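Local coordinates for protein probable arylamine n-acetyl transferase (Mycobacterium abscessus, PDB 4GUZ) that probably transfers the acetyl group of acetyl-coenzyme A to the amino group of arylamine substrates, as other arylamine N-acetyltransferases do, at residues K47-D52 with S73-Y78; E33-L38 with L93-Y98. All blocks are in the same frame, centred on the assembly; numbering follows the deposited sequence.

Contact 1 of 2, residues K47-D52 with S73-Y78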
ATOM      1  N   LYS A  47      -0.223  -6.905   6.146  1.00 16.42           N
ATOM      2  CA  LYS A  47       1.070  -7.212   5.554  1.00 15.45           C
ATOM      3  C   LYS A  47       1.129  -6.782   4.110  1.00 18.40           C
ATOM      4  O   LYS A  47       0.082  -6.645   3.465  1.00 18.61           O
ATOM      5  CB  LYS A  47       1.405  -8.692   5.749  1.00 17.45           C
ATOM      6  CG  LYS A  47       1.780  -9.030   7.189  1.00 27.72           C
ATOM      7  CD  LYS A  47       1.539 -10.496   7.515  1.00 30.68           C
ATOM      8  CE  LYS A  47       1.856 -10.856   8.951  1.00 44.06           C
ATOM      9  NZ  LYS A  47       1.004 -10.139   9.937  1.00 58.85           N
ATOM     10  N   TRP A  48       2.344  -6.521   3.606  1.00 15.35           N
ATOM     11  CA  TRP A  48       2.519  -6.033   2.237  1.00 13.91           C
ATOM     12  C   TRP A  48       3.441  -6.950   1.467  1.00 17.73           C
ATOM     13  O   TRP A  48       4.582  -7.149   1.859  1.00 16.08           O
ATOM     14  CB  TRP A  48       3.038  -4.585   2.211  1.00 12.53           C
ATOM     15  CG  TRP A  48       2.765  -3.872   0.907  1.00 13.69           C
ATOM     16  CD1 TRP A  48       1.792  -2.949   0.676  1.00 16.07           C
ATOM     17  CD2 TRP A  48       3.420  -4.094  -0.361  1.00 13.71           C
ATOM     18  NE1 TRP A  48       1.850  -2.514  -0.628  1.00 15.36           N
ATOM     19  CE2 TRP A  48       2.798  -3.247  -1.304  1.00 16.68           C
ATOM     20  CE3 TRP A  48       4.476  -4.921  -0.792  1.00 15.27           C
ATOM     21  CZ2 TRP A  48       3.208  -3.185  -2.641  1.00 16.66           C
ATOM     22  CZ3 TRP A  48       4.853  -4.891  -2.128  1.00 16.51           C
ATOM     23  CH2 TRP A  48       4.238  -4.015  -3.031  1.00 17.20           C
ATOM     24  N   GLU A  49       2.939  -7.521   0.365  1.00 16.35           N
ATOM     25  CA  GLU A  49       3.692  -8.440  -0.501  1.00 16.10           C
ATOM     26  C   GLU A  49       2.966  -8.644  -1.829  1.00 19.46           C
ATOM     27  O   GLU A  49       1.774  -8.357  -1.925  1.00 19.20           O
ATOM     28  CB  GLU A  49       3.925  -9.791   0.205  1.00 17.65           C
ATOM     29  CG  GLU A  49       2.638 -10.391   0.725  1.00 26.28           C
ATOM     30  CD  GLU A  49       2.340 -11.824   0.340  1.00 29.97           C
ATOM     31  OE1 GLU A  49       2.450 -12.164  -0.858  1.00 25.20           O
ATOM     32  OE2 GLU A  49       1.941 -12.596   1.239  1.00 20.85           O
ATOM     33  N   ASN A  50       3.676  -9.181  -2.828  1.00 17.54           N
ATOM     34  CA  ASN A  50       3.168  -9.426  -4.187  1.00 17.52           C
ATOM     35  C   ASN A  50       3.350 -10.895  -4.605  1.00 22.71           C
ATOM     36  O   ASN A  50       3.416 -11.163  -5.814  1.00 23.79           O
ATOM     37  CB  ASN A  50       3.969  -8.538  -5.171  1.00 14.81           C
ATOM     38  CG  ASN A  50       5.414  -9.005  -5.348  1.00 29.66           C
ATOM     39  OD1 ASN A  50       6.016  -9.639  -4.458  1.00 19.88           O
ATOM     40  ND2 ASN A  50       5.970  -8.795  -6.535  1.00 23.66           N
ATOM     41  N   LEU A  51       3.489 -11.835  -3.633  1.00 19.08           N
ATOM     42  CA  LEU A  51       3.848 -13.218  -3.938  1.00 19.08           C
ATOM     43  C   LEU A  51       2.821 -13.955  -4.804  1.00 25.71           C
ATOM     44  O   LEU A  51       3.225 -14.853  -5.535  1.00 25.54           O
ATOM     45  CB  LEU A  51       4.203 -14.044  -2.684  1.00 18.16           C
ATOM     46  CG  LEU A  51       5.381 -13.487  -1.835  1.00 21.21           C
ATOM     47  CD1 LEU A  51       5.540 -14.242  -0.499  1.00 20.34           C
ATOM     48  CD2 LEU A  51       6.677 -13.472  -2.613  1.00 23.22           C
ATOM     49  N   ASP A  52       1.540 -13.523  -4.813  1.00 22.75           N
ATOM     50  CA  ASP A  52       0.530 -14.110  -5.683  1.00 21.62           C
ATOM     51  C   ASP A  52       0.830 -13.792  -7.132  1.00 28.49           C
ATOM     52  O   ASP A  52       0.636 -14.660  -7.990  1.00 29.93           O
ATOM     53  CB  ASP A  52      -0.872 -13.629  -5.296  1.00 23.52           C
ATOM     54  CG  ASP A  52      -1.467 -14.368  -4.119  1.00 25.59           C
ATOM     55  OD1 ASP A  52      -0.794 -15.288  -3.583  1.00 25.48           O
ATOM     56  OD2 ASP A  52      -2.576 -14.002  -3.699  1.00 26.81           O
ATOM     57  N   SER A  73      -4.854 -15.650   7.310  1.00 25.94           N
ATOM     58  CA  SER A  73      -3.714 -16.455   6.909  1.00 24.76           C
ATOM     59  C   SER A  73      -2.428 -15.620   7.071  1.00 27.63           C
ATOM     60  O   SER A  73      -2.515 -14.382   7.046  1.00 25.51           O
ATOM     61  CB  SER A  73      -3.880 -16.981   5.485  1.00 25.26           C
ATOM     62  OG  SER A  73      -3.632 -15.992   4.501  1.00 27.08           O
ATOM     63  N   PRO A  74      -1.236 -16.259   7.250  1.00 24.70           N
ATOM     64  CA  PRO A  74       0.008 -15.469   7.395  1.00 23.92           C
ATOM     65  C   PRO A  74       0.457 -14.906   6.035  1.00 25.59           C
ATOM     66  O   PRO A  74       1.477 -15.315   5.473  1.00 24.63           O
ATOM     67  CB  PRO A  74       0.999 -16.493   7.965  1.00 25.18           C
ATOM     68  CG  PRO A  74       0.523 -17.809   7.445  1.00 29.70           C
ATOM     69  CD  PRO A  74      -0.970 -17.715   7.355  1.00 25.46           C
ATOM     70  N   ARG A  75      -0.347 -13.980   5.487  1.00 20.35           N
ATOM     71  CA  ARG A  75      -0.132 -13.392   4.173  1.00 19.49           C
ATOM     72  C   ARG A  75      -0.406 -11.903   4.138  1.00 21.06           C
ATOM     73  O   ARG A  75      -1.163 -11.366   4.949  1.00 20.56           O
ATOM     74  CB  ARG A  75      -1.040 -14.071   3.118  1.00 19.91           C
ATOM     75  CG  ARG A  75      -0.777 -15.574   2.886  1.00 21.99           C
ATOM     76  CD  ARG A  75       0.597 -15.893   2.254  1.00 22.00           C
ATOM     77  NE  ARG A  75       0.884 -15.101   1.056  1.00 26.34           N
ATOM     78  CZ  ARG A  75       0.451 -15.396  -0.167  1.00 38.23           C
ATOM     79  NH1 ARG A  75      -0.266 -16.494  -0.379  1.00 23.20           N
ATOM     80  NH2 ARG A  75       0.752 -14.611  -1.191  1.00 23.49           N
ATOM     81  N   GLY A  76       0.181 -11.274   3.147  1.00 18.69           N
ATOM     82  CA  GLY A  76      -0.019  -9.863   2.862  1.00 18.42           C
ATOM     83  C   GLY A  76      -0.546  -9.642   1.461  1.00 21.76           C
ATOM     84  O   GLY A  76      -0.730 -10.597   0.705  1.00 21.95           O
ATOM     85  N   GLY A  77      -0.762  -8.378   1.117  1.00 18.83           N
ATOM     86  CA  GLY A  77      -1.272  -7.985  -0.191  1.00 19.05           C
ATOM     87  C   GLY A  77      -0.604  -6.747  -0.750  1.00 21.76           C
ATOM     88  O   GLY A  77       0.157  -6.082  -0.034  1.00 21.07           O
ATOM     89  N   TYR A  78      -0.833  -6.439  -2.050  1.00 17.92           N
ATOM     90  CA  TYR A  78      -0.236  -5.220  -2.594  1.00 17.36           C
ATOM     91  C   TYR A  78      -1.296  -4.100  -2.648  1.00 20.38           C
ATOM     92  O   TYR A  78      -2.353  -4.261  -2.045  1.00 19.50           O
ATOM     93  CB  TYR A  78       0.581  -5.427  -3.893  1.00 19.94           C
ATOM     94  CG  TYR A  78      -0.082  -5.895  -5.180  1.00 22.95           C
ATOM     95  CD1 TYR A  78      -1.445  -5.693  -5.409  1.00 24.92           C
ATOM     96  CD2 TYR A  78       0.685  -6.392  -6.232  1.00 23.47           C
ATOM     97  CE1 TYR A  78      -2.035  -6.039  -6.630  1.00 24.38           C
ATOM     98  CE2 TYR A  78       0.105  -6.765  -7.441  1.00 24.51           C
ATOM     99  CZ  TYR A  78      -1.254  -6.588  -7.639  1.00 30.92           C
ATOM    100  OH  TYR A  78      -1.796  -6.949  -8.856  1.00 28.90           O
TER
HETATM  101  O   HOH W   1      -1.981  -9.277   6.331  1.00 17.28           O
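Arg75 grips the Glu49 carboxylate side-on. Arg75 NE binds Glu49 OE2 at 2.7 Å on its syn lone pair, and Arg75 NH2 binds Glu49 OE1 at 3.0 Å. Their planes lie 26° apart. Glu49 OE2 also takes Gly76 N, from above the carboxylate plane, and Glu49 OE1 takes Leu51 N. Two Arg75 bonds and two backbone N-H groups therefore hold the buried carboxylate and fix its rotation. Arg75 NH2 also meets Asp52 OD1 at 2.9 Å, from above the Asp52 carboxylate plane, the planes almost perpendicular. Asp52 OD2 pairs with Lys69, so each oxygen faces a cationic partner, which would probably favour the ionised acid. Bends at chi2 (-66°) and chi3 bring the Arg75 guanidinium to both acids.

Nearby, Gly77 N binds Lys47 O, and Glu49 N binds Gly77 O. Lys47 CB sits tightly on Gly76 CA, at 3.4 Å. The Trp48 ring covers Gly77 O and Tyr78 CA with one face, a CH-pi contact for the latter. His82 stacks on this indole. The network joins strand 48-49 and the start of helix 51-56 to the loop before helix 79-92, whose first residue, Cys79, is probably the nucleophile of the family's Cys-His-Asp triad.

Contact 2 of 2, residues E33-L38 with L93-Y98; sequences ETLRRL and LGFDFY
Phe95 lays the outer end of its ring against helix 32-45, where Thr34, Leu35 and Leu38 receive it. Phe95 CZ lies 4.0 Å from Thr34 CG2, and this methyl sits at the ring edge, in the ring plane. Phe95 CZ is also 4.0 Å from the backbone N of Leu35. On one flank of the ring Phe95 CE1 meets Leu35 CB, again at 4.0 Å. On the other flank Phe95 CE2 meets Leu38 CD1 at 3.9 Å. Both leucines, three residues apart on the helix, approach from the same side of the ring plane, one at each flank. CG of Phe95 stands anti to its carbonyl carbon (chi1 -73°), which carries the ring from the connecting loop to the helix.

Leu38 CD1 has a second partner. Leu38 CD1 meets Leu93 CD1 tip to tip at 3.8 Å, and Thr34 CG2 lies a little farther from that Leu93 methyl. The side-chain contacts are apolar. Leu93 and Phe95 flank Gly94, which ends helix 79-92 in a Schellman motif. Its positive phi of 77° turns the chain out of the helix and toward strand 96-104. The contact therefore packs helix 32-45 on the junction between helix 79-92 and the eight-stranded antiparallel sheet of the fold.

Other parts of the chain extend the packing. Leu90 of helix 79-92 touches both Leu35 and Phe95, and Val121 of strand 116-123 touches the same pair. Phe86 packs on Leu38. Thr34 OG1 is hydrogen-bonded to the backbone O of Ser29 and of Asp27, just ahead of helix 32-45, while the CG2 branch, anti to the backbone N, faces the ring.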
ATOM      1  N   GLU A  33     -10.258  11.758  13.831  1.00 26.00           N
ATOM      2  CA  GLU A  33      -9.547  10.977  14.848  1.00 26.09           C
ATOM      3  C   GLU A  33      -9.722   9.475  14.587  1.00 26.57           C
ATOM      4  O   GLU A  33      -8.761   8.729  14.737  1.00 25.33           O
ATOM      5  CB  GLU A  33      -9.959  11.374  16.283  1.00 27.72           C
ATOM      6  CG  GLU A  33      -8.793  11.910  17.114  1.00 36.58           C
ATOM      7  CD  GLU A  33      -7.716  12.704  16.391  1.00 58.74           C
ATOM      8  OE1 GLU A  33      -8.057  13.655  15.649  1.00 41.99           O
ATOM      9  OE2 GLU A  33      -6.524  12.358  16.554  1.00 66.52           O
ATOM     10  N   THR A  34     -10.898   9.061  14.107  1.00 23.45           N
ATOM     11  CA  THR A  34     -11.157   7.667  13.755  1.00 23.60           C
ATOM     12  C   THR A  34     -10.291   7.276  12.537  1.00 25.85           C
ATOM     13  O   THR A  34      -9.625   6.246  12.579  1.00 24.41           O
ATOM     14  CB  THR A  34     -12.647   7.441  13.513  1.00 31.22           C
ATOM     15  OG1 THR A  34     -13.321   7.668  14.753  1.00 33.01           O
ATOM     16  CG2 THR A  34     -12.967   6.005  13.026  1.00 29.83           C
ATOM     17  N   LEU A  35     -10.271   8.127  11.492  1.00 21.52           N
ATOM     18  CA  LEU A  35      -9.482   7.896  10.276  1.00 19.57           C
ATOM     19  C   LEU A  35      -8.006   7.738  10.610  1.00 22.16           C
ATOM     20  O   LEU A  35      -7.349   6.862  10.055  1.00 20.74           O
ATOM     21  CB  LEU A  35      -9.696   9.056   9.281  1.00 18.96           C
ATOM     22  CG  LEU A  35      -9.035   8.917   7.901  1.00 22.34           C
ATOM     23  CD1 LEU A  35      -9.617   7.746   7.121  1.00 23.28           C
ATOM     24  CD2 LEU A  35      -9.151  10.208   7.106  1.00 19.54           C
ATOM     25  N   ARG A  36      -7.482   8.580  11.526  1.00 21.33           N
ATOM     26  CA  ARG A  36      -6.090   8.508  11.958  1.00 21.00           C
ATOM     27  C   ARG A  36      -5.794   7.156  12.577  1.00 24.14           C
ATOM     28  O   ARG A  36      -4.783   6.541  12.239  1.00 22.35           O
ATOM     29  CB  ARG A  36      -5.735   9.649  12.948  1.00 20.86           C
ATOM     30  CG  ARG A  36      -5.419  10.951  12.220  1.00 25.57           C
ATOM     31  CD  ARG A  36      -5.278  12.148  13.143  1.00 30.67           C
ATOM     32  NE  ARG A  36      -5.268  13.380  12.351  1.00 40.74           N
ATOM     33  CZ  ARG A  36      -4.573  14.476  12.640  1.00 60.32           C
ATOM     34  NH1 ARG A  36      -3.833  14.533  13.745  1.00 57.20           N
ATOM     35  NH2 ARG A  36      -4.614  15.526  11.831  1.00 35.72           N
ATOM     36  N   ARG A  37      -6.677   6.686  13.465  1.00 21.78           N
ATOM     37  CA  ARG A  37      -6.476   5.392  14.131  1.00 21.34           C
ATOM     38  C   ARG A  37      -6.609   4.235  13.138  1.00 22.12           C
ATOM     39  O   ARG A  37      -5.877   3.256  13.264  1.00 21.30           O
ATOM     40  CB  ARG A  37      -7.438   5.210  15.312  1.00 22.35           C
ATOM     41  CG  ARG A  37      -7.166   6.212  16.450  1.00 29.06           C
ATOM     42  CD  ARG A  37      -7.697   5.789  17.822  1.00 30.62           C
ATOM     43  NE  ARG A  37      -9.086   5.310  17.826  1.00 31.46           N
ATOM     44  CZ  ARG A  37     -10.168   6.071  17.675  1.00 46.23           C
ATOM     45  NH1 ARG A  37     -10.048   7.378  17.461  1.00 30.31           N
ATOM     46  NH2 ARG A  37     -11.377   5.526  17.707  1.00 39.95           N
ATOM     47  N   LEU A  38      -7.500   4.375  12.131  1.00 19.69           N
ATOM     48  CA  LEU A  38      -7.734   3.354  11.092  1.00 18.65           C
ATOM     49  C   LEU A  38      -6.503   3.198  10.214  1.00 20.75           C
ATOM     50  O   LEU A  38      -6.020   2.089  10.025  1.00 19.15           O
ATOM     51  CB  LEU A  38      -8.942   3.695  10.214  1.00 18.48           C
ATOM     52  CG  LEU A  38     -10.338   3.506  10.796  1.00 23.68           C
ATOM     53  CD1 LEU A  38     -11.370   4.037   9.844  1.00 24.28           C
ATOM     54  CD2 LEU A  38     -10.637   2.039  11.068  1.00 25.55           C
ATOM     55  N   LEU A  93     -18.094   2.439   7.817  1.00 29.24           N
ATOM     56  CA  LEU A  93     -18.076   3.389   8.921  1.00 28.52           C
ATOM     57  C   LEU A  93     -18.732   4.738   8.552  1.00 33.11           C
ATOM     58  O   LEU A  93     -18.829   5.627   9.397  1.00 33.56           O
ATOM     59  CB  LEU A  93     -16.652   3.575   9.460  1.00 28.23           C
ATOM     60  CG  LEU A  93     -15.977   2.341  10.099  1.00 31.90           C
ATOM     61  CD1 LEU A  93     -14.797   2.771  10.924  1.00 32.17           C
ATOM     62  CD2 LEU A  93     -16.953   1.548  10.993  1.00 32.73           C
ATOM     63  N   GLY A  94     -19.217   4.848   7.321  1.00 30.04           N
ATOM     64  CA  GLY A  94     -19.940   6.020   6.835  1.00 29.90           C
ATOM     65  C   GLY A  94     -19.127   7.249   6.484  1.00 32.22           C
ATOM     66  O   GLY A  94     -19.622   8.370   6.644  1.00 32.36           O
ATOM     67  N   PHE A  95     -17.872   7.063   6.007  1.00 25.67           N
ATOM     68  CA  PHE A  95     -17.051   8.196   5.560  1.00 23.00           C
ATOM     69  C   PHE A  95     -17.430   8.585   4.137  1.00 26.28           C
ATOM     70  O   PHE A  95     -17.886   7.729   3.374  1.00 25.44           O
ATOM     71  CB  PHE A  95     -15.543   7.843   5.605  1.00 23.21           C
ATOM     72  CG  PHE A  95     -14.898   7.763   6.968  1.00 22.33           C
ATOM     73  CD1 PHE A  95     -14.284   8.879   7.531  1.00 23.92           C
ATOM     74  CD2 PHE A  95     -14.864   6.563   7.670  1.00 22.26           C
ATOM     75  CE1 PHE A  95     -13.632   8.792   8.766  1.00 24.54           C
ATOM     76  CE2 PHE A  95     -14.233   6.478   8.915  1.00 24.07           C
ATOM     77  CZ  PHE A  95     -13.618   7.588   9.458  1.00 22.56           C
ATOM     78  N   ASP A  96     -17.258   9.876   3.782  1.00 22.71           N
ATOM     79  CA  ASP A  96     -17.450  10.402   2.423  1.00 23.61           C
ATOM     80  C   ASP A  96     -16.085  10.293   1.747  1.00 25.64           C
ATOM     81  O   ASP A  96     -15.162  11.017   2.116  1.00 25.41           O
ATOM     82  CB  ASP A  96     -17.972  11.857   2.462  1.00 25.56           C
ATOM     83  CG  ASP A  96     -18.147  12.559   1.116  1.00 35.34           C
ATOM     84  OD1 ASP A  96     -18.043  11.879   0.064  1.00 35.97           O
ATOM     85  OD2 ASP A  96     -18.422  13.782   1.113  1.00 38.79           O
ATOM     86  N   PHE A  97     -15.923   9.342   0.829  1.00 22.88           N
ATOM     87  CA  PHE A  97     -14.599   9.126   0.227  1.00 20.90           C
ATOM     88  C   PHE A  97     -14.676   8.712  -1.235  1.00 22.78           C
ATOM     89  O   PHE A  97     -15.730   8.319  -1.745  1.00 21.11           O
ATOM     90  CB  PHE A  97     -13.827   8.047   1.036  1.00 22.51           C
ATOM     91  CG  PHE A  97     -14.279   6.629   0.769  1.00 24.82           C
ATOM     92  CD1 PHE A  97     -13.585   5.815  -0.123  1.00 27.84           C
ATOM     93  CD2 PHE A  97     -15.423   6.117   1.384  1.00 27.58           C
ATOM     94  CE1 PHE A  97     -14.027   4.521  -0.400  1.00 29.06           C
ATOM     95  CE2 PHE A  97     -15.862   4.823   1.108  1.00 30.38           C
ATOM     96  CZ  PHE A  97     -15.159   4.032   0.219  1.00 29.06           C
ATOM     97  N   TYR A  98     -13.506   8.720  -1.883  1.00 18.91           N
ATOM     98  CA  TYR A  98     -13.359   8.306  -3.263  1.00 17.82           C
ATOM     99  C   TYR A  98     -11.963   7.727  -3.480  1.00 20.54           C
ATOM    100  O   TYR A  98     -11.034   7.969  -2.698  1.00 20.15           O
ATOM    101  CB  TYR A  98     -13.673   9.462  -4.237  1.00 18.40           C
ATOM    102  CG  TYR A  98     -12.807  10.696  -4.126  1.00 18.88           C
ATOM    103  CD1 TYR A  98     -11.753  10.911  -5.006  1.00 19.59           C
ATOM    104  CD2 TYR A  98     -13.109  11.705  -3.215  1.00 20.00           C
ATOM    105  CE1 TYR A  98     -10.984  12.076  -4.946  1.00 20.10           C
ATOM    106  CE2 TYR A  98     -12.336  12.866  -3.134  1.00 20.32           C
ATOM    107  CZ  TYR A  98     -11.283  13.053  -4.014  1.00 23.92           C
ATOM    108  OH  TYR A  98     -10.512  14.194  -3.945  1.00 22.93           O
TER

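How the contacts relate
After helix 15-21 the chain enters helix 32-45, which carries 33-38 of contact 2. Segment 47-52, the first half of contact 1, runs into helix 51-56. After helix 63-72 the chain returns at 73-78, and contact 1 closes. Helix 79-92 follows, and contact 2 closes at 93-98. Contact 1 is therefore nested inside the loop closed by contact 2. The centres are 24 Å apart, and the nearest atoms about 11 Å. Helix 79-92 starts at contact 1 and ends at contact 2. Contact 1 ties its start to edge strand 48-49 of the five-stranded sheet, and contact 2 ties its end to helix 32-45.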